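Local coordinates for tetratricopeptide TPR_2 repeat protein (Thermobaculum terrenum, PDB 5DJS) that belongs to the tetratricopeptide-repeat proteins that carry a family 41 glycosyltransferase module of the GT-B type, and holds uridine-5'-diphosphate, at residues V88-H101 with A113-Y127. The protein carries 1 engineered substitution. Residues are numbered along the deposited sequence; the frame is centred on the assembly and turned at random.
Sequences VASGQVERGITSLH and AHSGLYVALHYSALY
E94 reaches over to S124 and Y127, and the route of its side chain illustrates how a carboxylate can tie a loop to the helix beside it. E94 CB leaves the helix pointing neither at the other segment nor from it, CG lying beside the backbone N; a bend at the next bond (chi2 -48°) then swings the acid group across. CD and its oxygens lie against the methyl group L126 CD1. OE2 takes a 2.7 Å hydrogen bond from S124 OG through its syn lone pair, while OE1 accepts a weak one from Y127 OH and lies at the edge of that ring, near its plane. S124 OG in turn receives the backbone N of L126, an ST turn, so one hydroxyl serves both the acid and the turn from S124 to Y127. The firm bond at OE2, with the weak one at OE1, probably limits how far the carboxylate can turn.

Below this polar group the contact is apolar. I97 sends CD1 to within 3.7 Å of Y127 CE2, CG1 onto A120 CB and CG2 against L117 CD1. One turn on, L100 enters as a knob among A113, G116, L117 and A120, with CD2 4.0 Å from A120 CB. H101 then receives L117 CD2 over one ring face. At the other end, V93 CG2 packs on Y123 CB and V88 CG1 lies 3.6 Å from Y123 CD2.

Helices 93-101 and 113-120 run antiparallel, their axes 9.6 Å apart and at 156°, consistent with the antiparallel packing of neighbouring helices in a tetratricopeptide-repeat superhelix, with the Y123 side chain about 8 Å from the bound UDP and Y123 OH hydrogen-bonded to R338 of its pocket.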
# COMPACT_ATOMS: atom_id res chain seq x y z
N VAL A 88 -8.29 7.15 -9.74
CA VAL A 88 -8.14 5.81 -9.15
C VAL A 88 -8.36 5.88 -7.64
O VAL A 88 -9.13 5.10 -7.10
CB VAL A 88 -6.76 5.18 -9.46
CG1 VAL A 88 -6.48 3.96 -8.59
CG2 VAL A 88 -6.69 4.77 -10.92
N ALA A 89 -7.69 6.83 -6.97
CA ALA A 89 -7.76 6.93 -5.50
C ALA A 89 -9.16 7.34 -5.00
O ALA A 89 -9.52 7.03 -3.87
CB ALA A 89 -6.72 7.91 -4.97
N SER A 90 -9.91 8.03 -5.84
CA SER A 90 -11.26 8.46 -5.51
C SER A 90 -12.30 7.35 -5.66
O SER A 90 -13.44 7.55 -5.26
CB SER A 90 -11.65 9.64 -6.40
OG SER A 90 -11.91 9.23 -7.74
N GLY A 91 -11.94 6.21 -6.25
CA GLY A 91 -12.87 5.11 -6.51
C GLY A 91 -13.27 4.95 -7.97
O GLY A 91 -14.01 4.01 -8.30
N GLN A 92 -12.80 5.84 -8.84
CA GLN A 92 -13.20 5.83 -10.26
C GLN A 92 -12.06 5.20 -11.04
O GLN A 92 -11.34 5.89 -11.76
CB GLN A 92 -13.50 7.25 -10.75
CG GLN A 92 -14.47 8.00 -9.85
CD GLN A 92 -14.76 9.40 -10.33
OE1 GLN A 92 -14.28 10.38 -9.75
NE2 GLN A 92 -15.53 9.50 -11.40
N VAL A 93 -11.93 3.88 -10.91
CA VAL A 93 -10.76 3.15 -11.39
C VAL A 93 -10.63 3.15 -12.91
O VAL A 93 -9.54 3.38 -13.42
CB VAL A 93 -10.69 1.71 -10.81
CG1 VAL A 93 -9.55 0.89 -11.43
CG2 VAL A 93 -10.51 1.75 -9.30
N GLU A 94 -11.71 2.88 -13.64
CA GLU A 94 -11.63 2.82 -15.11
C GLU A 94 -11.35 4.19 -15.75
O GLU A 94 -10.63 4.26 -16.74
CB GLU A 94 -12.88 2.20 -15.73
CG GLU A 94 -13.17 0.74 -15.34
CD GLU A 94 -11.96 -0.20 -15.46
OE1 GLU A 94 -11.16 -0.07 -16.42
OE2 GLU A 94 -11.83 -1.08 -14.58
N ARG A 95 -11.92 5.26 -15.19
CA ARG A 95 -11.66 6.62 -15.67
C ARG A 95 -10.19 7.03 -15.47
O ARG A 95 -9.62 7.76 -16.30
CB ARG A 95 -12.57 7.65 -14.98
CG ARG A 95 -13.97 7.75 -15.56
CD ARG A 95 -14.74 8.91 -14.95
NE ARG A 95 -16.05 9.11 -15.56
CZ ARG A 95 -17.15 8.38 -15.32
NH1 ARG A 95 -17.13 7.35 -14.47
NH2 ARG A 95 -18.29 8.67 -15.95
N GLY A 96 -9.60 6.58 -14.36
CA GLY A 96 -8.20 6.84 -14.05
C GLY A 96 -7.26 6.06 -14.96
O GLY A 96 -6.29 6.61 -15.48
N ILE A 97 -7.55 4.77 -15.16
CA ILE A 97 -6.76 3.93 -16.07
C ILE A 97 -6.66 4.61 -17.44
O ILE A 97 -5.57 4.76 -17.98
CB ILE A 97 -7.34 2.49 -16.17
CG1 ILE A 97 -7.05 1.72 -14.86
CG2 ILE A 97 -6.74 1.72 -17.34
CD1 ILE A 97 -7.84 0.43 -14.68
N THR A 98 -7.79 5.07 -17.97
CA THR A 98 -7.83 5.86 -19.20
C THR A 98 -6.88 7.04 -19.14
O THR A 98 -6.07 7.21 -20.04
CB THR A 98 -9.24 6.37 -19.51
OG1 THR A 98 -10.16 5.28 -19.45
CG2 THR A 98 -9.31 7.01 -20.91
N SER A 99 -6.98 7.86 -18.09
CA SER A 99 -6.05 8.99 -17.91
C SER A 99 -4.56 8.55 -17.91
O SER A 99 -3.71 9.25 -18.48
CB SER A 99 -6.36 9.77 -16.65
OG SER A 99 -7.17 10.88 -16.95
N LEU A 100 -4.26 7.42 -17.28
CA LEU A 100 -2.91 6.87 -17.26
C LEU A 100 -2.47 6.44 -18.67
O LEU A 100 -1.33 6.68 -19.05
CB LEU A 100 -2.79 5.70 -16.26
CG LEU A 100 -2.36 5.90 -14.80
CD1 LEU A 100 -2.29 7.35 -14.37
CD2 LEU A 100 -3.24 5.10 -13.85
N HIS A 101 -3.37 5.81 -19.43
CA HIS A 101 -3.11 5.49 -20.84
C HIS A 101 -2.74 6.74 -21.63
O HIS A 101 -1.77 6.72 -22.39
CB HIS A 101 -4.31 4.80 -21.52
CG HIS A 101 -4.40 3.33 -21.25
ND1 HIS A 101 -3.64 2.40 -21.91
CD2 HIS A 101 -5.17 2.64 -20.38
CE1 HIS A 101 -3.92 1.19 -21.46
NE2 HIS A 101 -4.85 1.31 -20.53
N ALA A 113 4.21 6.67 -14.73
CA ALA A 113 2.86 6.40 -15.25
C ALA A 113 2.70 4.93 -15.62
O ALA A 113 1.62 4.37 -15.46
CB ALA A 113 2.58 7.27 -16.47
N HIS A 114 3.77 4.33 -16.10
CA HIS A 114 3.80 2.91 -16.42
C HIS A 114 3.64 2.06 -15.14
O HIS A 114 2.89 1.09 -15.16
CB HIS A 114 5.11 2.57 -17.15
CG HIS A 114 5.07 1.31 -17.96
ND1 HIS A 114 4.73 0.08 -17.44
CD2 HIS A 114 5.40 1.09 -19.25
CE1 HIS A 114 4.81 -0.83 -18.38
NE2 HIS A 114 5.22 -0.25 -19.49
N SER A 115 4.32 2.43 -14.05
CA SER A 115 4.11 1.80 -12.73
C SER A 115 2.67 2.00 -12.27
O SER A 115 1.96 1.03 -11.97
CB SER A 115 5.01 2.41 -11.64
OG SER A 115 6.36 2.07 -11.81
N GLY A 116 2.26 3.27 -12.21
CA GLY A 116 0.93 3.66 -11.75
C GLY A 116 -0.15 2.85 -12.44
O GLY A 116 -1.06 2.35 -11.78
N LEU A 117 -0.01 2.71 -13.75
CA LEU A 117 -0.92 1.88 -14.55
C LEU A 117 -0.88 0.43 -14.06
O LEU A 117 -1.93 -0.15 -13.78
CB LEU A 117 -0.56 1.97 -16.04
CG LEU A 117 -1.37 1.13 -17.03
CD1 LEU A 117 -2.85 1.50 -16.99
CD2 LEU A 117 -0.82 1.30 -18.43
N TYR A 118 0.31 -0.15 -13.95
CA TYR A 118 0.49 -1.51 -13.39
C TYR A 118 -0.22 -1.70 -12.05
O TYR A 118 -0.96 -2.66 -11.87
CB TYR A 118 1.97 -1.85 -13.24
CG TYR A 118 2.28 -3.20 -12.61
CD1 TYR A 118 1.63 -4.36 -13.03
CD2 TYR A 118 3.27 -3.32 -11.63
CE1 TYR A 118 1.93 -5.59 -12.45
CE2 TYR A 118 3.59 -4.54 -11.06
CZ TYR A 118 2.92 -5.67 -11.47
OH TYR A 118 3.26 -6.89 -10.92
N VAL A 119 0.02 -0.77 -11.12
CA VAL A 119 -0.66 -0.75 -9.82
C VAL A 119 -2.18 -0.68 -10.00
O VAL A 119 -2.91 -1.49 -9.44
CB VAL A 119 -0.19 0.44 -8.96
CG1 VAL A 119 -1.11 0.67 -7.76
CG2 VAL A 119 1.23 0.21 -8.51
N ALA A 120 -2.63 0.29 -10.79
CA ALA A 120 -4.05 0.57 -10.99
C ALA A 120 -4.85 -0.65 -11.44
O ALA A 120 -5.99 -0.83 -11.02
CB ALA A 120 -4.23 1.70 -11.99
N LEU A 121 -4.24 -1.49 -12.29
CA LEU A 121 -4.88 -2.72 -12.78
C LEU A 121 -5.35 -3.67 -11.67
O LEU A 121 -6.30 -4.42 -11.85
CB LEU A 121 -3.95 -3.46 -13.77
CG LEU A 121 -4.09 -3.17 -15.27
CD1 LEU A 121 -4.09 -1.69 -15.60
CD2 LEU A 121 -2.99 -3.88 -16.05
N HIS A 122 -4.69 -3.63 -10.52
CA HIS A 122 -5.04 -4.53 -9.40
C HIS A 122 -6.38 -4.18 -8.74
O HIS A 122 -7.01 -5.05 -8.12
CB HIS A 122 -3.90 -4.57 -8.37
CG HIS A 122 -2.63 -5.12 -8.93
ND1 HIS A 122 -2.34 -6.46 -8.95
CD2 HIS A 122 -1.59 -4.50 -9.55
CE1 HIS A 122 -1.17 -6.66 -9.53
NE2 HIS A 122 -0.69 -5.48 -9.90
N TYR A 123 -6.83 -2.93 -8.92
CA TYR A 123 -8.14 -2.48 -8.44
C TYR A 123 -9.30 -2.83 -9.36
O TYR A 123 -10.43 -2.48 -9.04
CB TYR A 123 -8.14 -0.97 -8.26
CG TYR A 123 -7.06 -0.46 -7.35
CD1 TYR A 123 -6.98 -0.88 -6.02
CD2 TYR A 123 -6.12 0.45 -7.81
CE1 TYR A 123 -5.99 -0.41 -5.18
CE2 TYR A 123 -5.12 0.92 -6.98
CZ TYR A 123 -5.06 0.48 -5.67
OH TYR A 123 -4.07 0.96 -4.84
N SER A 124 -9.04 -3.50 -10.48
CA SER A 124 -10.09 -3.81 -11.46
C SER A 124 -10.11 -5.29 -11.83
O SER A 124 -9.06 -5.86 -12.15
CB SER A 124 -9.88 -2.98 -12.71
OG SER A 124 -10.71 -3.45 -13.76
N ALA A 125 -11.30 -5.88 -11.83
CA ALA A 125 -11.46 -7.30 -12.20
C ALA A 125 -11.31 -7.55 -13.70
O ALA A 125 -11.17 -8.70 -14.11
CB ALA A 125 -12.80 -7.83 -11.71
N LEU A 126 -11.31 -6.49 -14.50
CA LEU A 126 -11.21 -6.61 -15.95
C LEU A 126 -9.83 -7.02 -16.49
O LEU A 126 -9.71 -7.28 -17.68
CB LEU A 126 -11.63 -5.28 -16.61
CG LEU A 126 -13.05 -4.76 -16.30
CD1 LEU A 126 -13.25 -3.39 -16.94
CD2 LEU A 126 -14.13 -5.74 -16.75
N TYR A 127 -8.81 -7.10 -15.63
CA TYR A 127 -7.44 -7.41 -16.07
C TYR A 127 -6.94 -8.66 -15.35
O TYR A 127 -6.68 -8.63 -14.14
CB TYR A 127 -6.52 -6.22 -15.83
CG TYR A 127 -7.05 -4.93 -16.43
CD1 TYR A 127 -6.82 -4.59 -17.77
CD2 TYR A 127 -7.81 -4.04 -15.65
CE1 TYR A 127 -7.31 -3.41 -18.31
CE2 TYR A 127 -8.31 -2.86 -16.19
CZ TYR A 127 -8.06 -2.54 -17.52
OH TYR A 127 -8.57 -1.37 -18.04